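Long-range contacts in starch synthase I (Hordeum vulgare, PDB 4HLN), which belongs to the glycosyltransferase family of plant starch synthases, built from two Rossmann-like alpha/beta domains, with glycan bound in the model: residues A[128-133]-A[264-269]; A[161-166]-A[208-213]. One frame throughout, in Å; residues are numbered along the deposited sequence.

Interaction 1: residues A[128-133]-A[264-269]; sequences VFVTGE and CMFVVN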
loop_
_atom_site.group_PDB
_atom_site.type_symbol
_atom_site.label_atom_id
_atom_site.label_comp_id
_atom_site.label_asym_id
_atom_site.label_seq_id
_atom_site.Cartn_x
_atom_site.Cartn_y
_atom_site.Cartn_z
ATOM N N VAL A 128 16.002 -2.227 -8.561
ATOM C CA VAL A 128 15.458 -1.327 -9.562
ATOM C C VAL A 128 13.944 -1.259 -9.430
ATOM O O VAL A 128 13.235 -2.198 -9.795
ATOM C CB VAL A 128 15.836 -1.771 -10.995
ATOM C CG1 VAL A 128 15.345 -0.762 -12.005
ATOM C CG2 VAL A 128 17.359 -1.978 -11.138
ATOM N N PHE A 129 13.449 -0.155 -8.882
ATOM C CA PHE A 129 12.007 0.087 -8.845
ATOM C C PHE A 129 11.523 0.575 -10.188
ATOM O O PHE A 129 12.121 1.467 -10.770
ATOM C CB PHE A 129 11.647 1.118 -7.777
ATOM C CG PHE A 129 11.762 0.594 -6.385
ATOM C CD1 PHE A 129 10.648 0.105 -5.721
ATOM C CD2 PHE A 129 13.001 0.545 -5.752
ATOM C CE1 PHE A 129 10.769 -0.400 -4.436
ATOM C CE2 PHE A 129 13.130 0.044 -4.469
ATOM C CZ PHE A 129 12.009 -0.428 -3.806
ATOM N N VAL A 130 10.439 -0.014 -10.683
ATOM C CA VAL A 130 9.792 0.496 -11.890
ATOM C C VAL A 130 8.349 0.901 -11.570
ATOM O O VAL A 130 7.594 0.148 -10.942
ATOM C CB VAL A 130 9.861 -0.520 -13.045
ATOM C CG1 VAL A 130 9.383 0.115 -14.364
ATOM C CG2 VAL A 130 11.293 -1.056 -13.186
ATOM N N THR A 131 7.965 2.098 -11.991
ATOM C CA THR A 131 6.691 2.650 -11.551
ATOM C C THR A 131 6.150 3.701 -12.504
ATOM O O THR A 131 6.904 4.347 -13.225
ATOM C CB THR A 131 6.814 3.258 -10.133
ATOM O OG1 THR A 131 5.538 3.746 -9.690
ATOM C CG2 THR A 131 7.822 4.384 -10.123
ATOM N N GLY A 132 4.831 3.853 -12.509
ATOM C CA GLY A 132 4.176 4.847 -13.339
ATOM C C GLY A 132 3.902 6.109 -12.555
ATOM O O GLY A 132 3.527 7.122 -13.125
ATOM N N GLU A 133 4.089 6.033 -11.238
ATOM C CA GLU A 133 3.935 7.175 -10.349
ATOM C C GLU A 133 5.027 8.195 -10.568
ATOM O O GLU A 133 6.125 7.854 -10.997
ATOM C CB GLU A 133 4.030 6.726 -8.900
ATOM C CG GLU A 133 2.754 6.214 -8.301
ATOM C CD GLU A 133 2.899 6.004 -6.808
ATOM O OE1 GLU A 133 2.032 5.324 -6.213
ATOM O OE2 GLU A 133 3.889 6.524 -6.235
ATOM N N CYS A 264 20.063 -7.826 -10.651
ATOM C CA CYS A 264 19.161 -6.876 -10.031
ATOM C C CYS A 264 17.884 -7.489 -9.514
ATOM O O CYS A 264 17.399 -8.504 -10.023
ATOM C CB CYS A 264 18.840 -5.764 -11.014
ATOM S SG CYS A 264 20.321 -4.828 -11.369
ATOM N N MET A 265 17.353 -6.875 -8.471
ATOM C CA MET A 265 15.984 -7.142 -8.103
ATOM C C MET A 265 15.141 -6.023 -8.712
ATOM O O MET A 265 15.294 -4.847 -8.357
ATOM C CB MET A 265 15.807 -7.240 -6.581
ATOM C CG MET A 265 14.328 -7.458 -6.148
ATOM S SD MET A 265 13.459 -8.909 -6.843
ATOM C CE MET A 265 14.326 -10.232 -6.003
ATOM N N PHE A 266 14.301 -6.387 -9.680
ATOM C CA PHE A 266 13.333 -5.445 -10.219
ATOM C C PHE A 266 12.079 -5.497 -9.372
ATOM O O PHE A 266 11.489 -6.556 -9.216
ATOM C CB PHE A 266 12.965 -5.802 -11.643
ATOM C CG PHE A 266 14.065 -5.597 -12.619
ATOM C CD1 PHE A 266 14.109 -4.455 -13.392
ATOM C CD2 PHE A 266 15.054 -6.551 -12.778
ATOM C CE1 PHE A 266 15.132 -4.263 -14.312
ATOM C CE2 PHE A 266 16.067 -6.371 -13.691
ATOM C CZ PHE A 266 16.109 -5.224 -14.462
ATOM N N VAL A 267 11.695 -4.356 -8.813
ATOM C CA VAL A 267 10.425 -4.226 -8.107
ATOM C C VAL A 267 9.450 -3.455 -8.987
ATOM O O VAL A 267 9.524 -2.230 -9.101
ATOM C CB VAL A 267 10.585 -3.471 -6.796
ATOM C CG1 VAL A 267 9.251 -3.359 -6.103
ATOM C CG2 VAL A 267 11.562 -4.180 -5.920
ATOM N N VAL A 268 8.542 -4.176 -9.627
ATOM C CA VAL A 268 7.616 -3.539 -10.546
ATOM C C VAL A 268 6.232 -3.265 -9.937
ATOM O O VAL A 268 5.595 -4.134 -9.361
ATOM C CB VAL A 268 7.555 -4.325 -11.837
ATOM C CG1 VAL A 268 8.984 -4.679 -12.231
ATOM C CG2 VAL A 268 6.744 -5.580 -11.649
ATOM N N ASN A 269 5.796 -2.020 -10.047
ATOM C CA ASN A 269 4.596 -1.579 -9.358
ATOM C C ASN A 269 3.414 -1.523 -10.277
ATOM O O ASN A 269 3.399 -0.742 -11.240
ATOM C CB ASN A 269 4.822 -0.218 -8.714
ATOM C CG ASN A 269 5.771 -0.302 -7.546
ATOM O OD1 ASN A 269 5.353 -0.297 -6.392
ATOM N ND2 ASN A 269 7.059 -0.417 -7.840
HETATM O O HOH W 1 2.838 1.980 -11.516
#
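Val128 opens a parallel pairing of strand 126-130 with strand 264-269: its N donates to Met265 O (2.7 Å) and its O accepts from Val267 N (2.8 Å), so one residue spans two of its partner's peptides, as parallel strands do. Its CG2 reaches Cys264 CB, while CB and CG1 lie beside Phe266 CD1 on the same face of the sheet. On the other face Phe129 meets Val267 in a CH-pi contact, Val267 CB standing 4.1 Å from the ring centroid, over the ring's face. The amide of Asn269 approaches the edge of that ring. Val130 N binds Val267 O (2.9 Å), and Val130 O is gripped twice by Asn269, through N (3.0 Å) and through ND2 (3.2 Å). ND2 comes from above the carbonyl plane of Val130, 45° out of it, while Val130 O lies nearly in the plane of the Asn269 amide. Thr131 OG1, anti to its backbone N (chi1 -178°), accepts from Glu133 N in an ST turn, and a water joins Gly132 N to Asn269 O. The side-chain contacts are thus apolar along the strands, and a polar side chain joins the backbone bonding only at the Asn269 end.

Interaction 2: residues A[161-166]-A[208-213]; sequences VMVVMP and VDWVFV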
loop_
_atom_site.group_PDB
_atom_site.type_symbol
_atom_site.label_atom_id
_atom_site.label_comp_id
_atom_site.label_asym_id
_atom_site.label_seq_id
_atom_site.Cartn_x
_atom_site.Cartn_y
_atom_site.Cartn_z
ATOM N N VAL A 161 20.136 1.618 -5.217
ATOM C CA VAL A 161 18.701 1.666 -5.500
ATOM C C VAL A 161 18.375 2.602 -6.654
ATOM O O VAL A 161 18.722 3.789 -6.634
ATOM C CB VAL A 161 17.871 2.084 -4.238
ATOM C CG1 VAL A 161 16.373 2.173 -4.567
ATOM C CG2 VAL A 161 18.119 1.125 -3.077
ATOM N N MET A 162 17.708 2.056 -7.664
ATOM C CA MET A 162 17.272 2.854 -8.800
ATOM C C MET A 162 15.749 2.933 -8.832
ATOM O O MET A 162 15.073 1.962 -8.509
ATOM C CB MET A 162 17.811 2.259 -10.104
ATOM C CG MET A 162 17.340 2.989 -11.369
ATOM S SD MET A 162 17.998 2.347 -12.941
ATOM C CE MET A 162 19.753 2.441 -12.634
ATOM N N VAL A 163 15.205 4.089 -9.193
ATOM C CA VAL A 163 13.778 4.151 -9.502
ATOM C C VAL A 163 13.567 4.720 -10.878
ATOM O O VAL A 163 13.999 5.839 -11.162
ATOM C CB VAL A 163 12.996 5.038 -8.554
ATOM C CG1 VAL A 163 11.518 4.995 -8.948
ATOM C CG2 VAL A 163 13.203 4.605 -7.127
ATOM N N VAL A 164 12.877 3.951 -11.716
ATOM C CA VAL A 164 12.608 4.331 -13.104
ATOM C C VAL A 164 11.141 4.720 -13.268
ATOM O O VAL A 164 10.252 3.976 -12.868
ATOM C CB VAL A 164 12.932 3.175 -14.058
ATOM C CG1 VAL A 164 12.741 3.589 -15.518
ATOM C CG2 VAL A 164 14.328 2.704 -13.820
ATOM N N MET A 165 10.918 5.887 -13.867
ATOM C CA MET A 165 9.608 6.532 -13.970
ATOM C C MET A 165 9.524 7.294 -15.262
ATOM O O MET A 165 10.538 7.637 -15.859
ATOM C CB MET A 165 9.457 7.613 -12.915
ATOM C CG MET A 165 9.090 7.168 -11.557
ATOM S SD MET A 165 9.744 8.460 -10.498
ATOM C CE MET A 165 11.455 8.380 -11.042
ATOM N N PRO A 166 8.305 7.620 -15.675
ATOM C CA PRO A 166 8.184 8.518 -16.819
ATOM C C PRO A 166 8.533 9.930 -16.401
ATOM O O PRO A 166 8.325 10.324 -15.257
ATOM C CB PRO A 166 6.702 8.422 -17.182
ATOM C CG PRO A 166 6.244 7.102 -16.561
ATOM C CD PRO A 166 7.013 7.019 -15.295
ATOM N N VAL A 208 19.405 7.697 -3.849
ATOM C CA VAL A 208 18.610 6.990 -4.817
ATOM C C VAL A 208 18.834 7.583 -6.188
ATOM O O VAL A 208 18.866 8.801 -6.366
ATOM C CB VAL A 208 17.113 6.998 -4.449
ATOM C CG1 VAL A 208 16.245 6.640 -5.674
ATOM C CG2 VAL A 208 16.866 6.045 -3.289
ATOM N N ASP A 209 19.031 6.685 -7.140
ATOM C CA ASP A 209 19.111 7.009 -8.543
ATOM C C ASP A 209 17.725 7.115 -9.141
ATOM O O ASP A 209 17.070 6.105 -9.425
ATOM C CB ASP A 209 19.898 5.923 -9.256
ATOM C CG ASP A 209 21.370 6.072 -9.042
ATOM O OD1 ASP A 209 21.839 7.205 -9.276
ATOM O OD2 ASP A 209 22.033 5.098 -8.611
ATOM N N TRP A 210 17.280 8.352 -9.311
ATOM C CA TRP A 210 15.996 8.636 -9.916
ATOM C C TRP A 210 16.219 8.762 -11.390
ATOM O O TRP A 210 16.858 9.715 -11.847
ATOM C CB TRP A 210 15.471 9.955 -9.374
ATOM C CG TRP A 210 15.367 9.912 -7.911
ATOM C CD1 TRP A 210 16.274 10.377 -7.007
ATOM C CD2 TRP A 210 14.305 9.329 -7.162
ATOM N NE1 TRP A 210 15.834 10.128 -5.730
ATOM C CE2 TRP A 210 14.628 9.478 -5.797
ATOM C CE3 TRP A 210 13.107 8.688 -7.514
ATOM C CZ2 TRP A 210 13.792 9.021 -4.775
ATOM C CZ3 TRP A 210 12.279 8.227 -6.503
ATOM C CH2 TRP A 210 12.621 8.402 -5.146
ATOM N N VAL A 211 15.709 7.788 -12.129
ATOM C CA VAL A 211 15.878 7.743 -13.572
ATOM C C VAL A 211 14.549 8.002 -14.265
ATOM O O VAL A 211 13.547 7.348 -13.980
ATOM C CB VAL A 211 16.396 6.377 -14.023
ATOM C CG1 VAL A 211 16.398 6.278 -15.551
ATOM C CG2 VAL A 211 17.769 6.127 -13.445
ATOM N N PHE A 212 14.556 8.947 -15.193
ATOM C CA PHE A 212 13.339 9.381 -15.854
ATOM C C PHE A 212 13.373 9.041 -17.305
ATOM O O PHE A 212 14.340 9.342 -18.001
ATOM C CB PHE A 212 13.185 10.874 -15.700
ATOM C CG PHE A 212 13.028 11.281 -14.304
ATOM C CD1 PHE A 212 11.787 11.177 -13.683
ATOM C CD2 PHE A 212 14.121 11.726 -13.576
ATOM C CE1 PHE A 212 11.632 11.548 -12.354
ATOM C CE2 PHE A 212 13.977 12.099 -12.245
ATOM C CZ PHE A 212 12.734 12.005 -11.629
ATOM N N VAL A 213 12.301 8.408 -17.757
ATOM C CA VAL A 213 12.194 7.985 -19.139
ATOM C C VAL A 213 11.426 9.050 -19.905
ATOM O O VAL A 213 10.298 9.381 -19.548
ATOM C CB VAL A 213 11.515 6.625 -19.225
ATOM C CG1 VAL A 213 11.362 6.182 -20.677
ATOM C CG2 VAL A 213 12.344 5.621 -18.451
#
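Val161 O accepts from Asp209 N (3.0 Å), the first of five backbone bonds that join strand 160-166 to strand 208-214 in parallel. Asp209 O then takes Val163 N, Val163 O takes Val211 N, Val211 O takes Met165 N, and Met165 O takes Val213 N (2.7 Å), so that Val163, Met165, Asp209 and Val211 each both donate and accept. The amides of Met162 and Val164 are turned to the other neighbour, strand 126-130, and Trp210 pairs through its backbone with Glu203. Buried side-chain polar atoms are also accounted for: Asp209 OD1 meets His202 NE2, its OD2 meets Tyr260 OH, and Trp210 NE1 donates to Arg205 O.

The side chains pack mainly through apolar contacts. Val163 CB lies 3.8 Å from Trp210 CE3, and Val208 CG1 sits over one face of the indole, toward its rim. Met165 makes a Met-aromatic contact with Phe212, SD lying 5.1 Å from the ring centroid; a bend at chi3 (-56°) carries CE to the edge of Trp210 and obliquely against Phe212. On the opposite face Met162 CG packs against Val211 CG2, and Val164 CG1 against Val213 CG2 (3.6 Å). With the Asp209 carboxylate and the indole N-H paired outside the two strands, the contact itself joins backbone polarity to hydrocarbon, sulfur and aromatic packing within a buried sheet.

Interactions 1 and 2 belong to one mixed sheet, where the strands run in the order 208-214, 160-166, 126-130, 264-269, and their centres lie about 9 Å apart. The two inner strands are themselves neighbours: Phe129 N lies 2.7 Å from Met162 O, and Phe129 O 2.8 Å from Val164 N, both probable hydrogen bonds. Along the chain the order is 128-133, 161-166, 208-213, 264-269, so interaction 2 forms wholly between the halves of interaction 1. After 160-166 the chain runs to the sheet edge at 181-190 and returns, antiparallel, through 195-205 to 208-214 before crossing to 264-269. Together the contacts unite four neighbouring parallel strands, flanked by helices as in Rossmann-like folds.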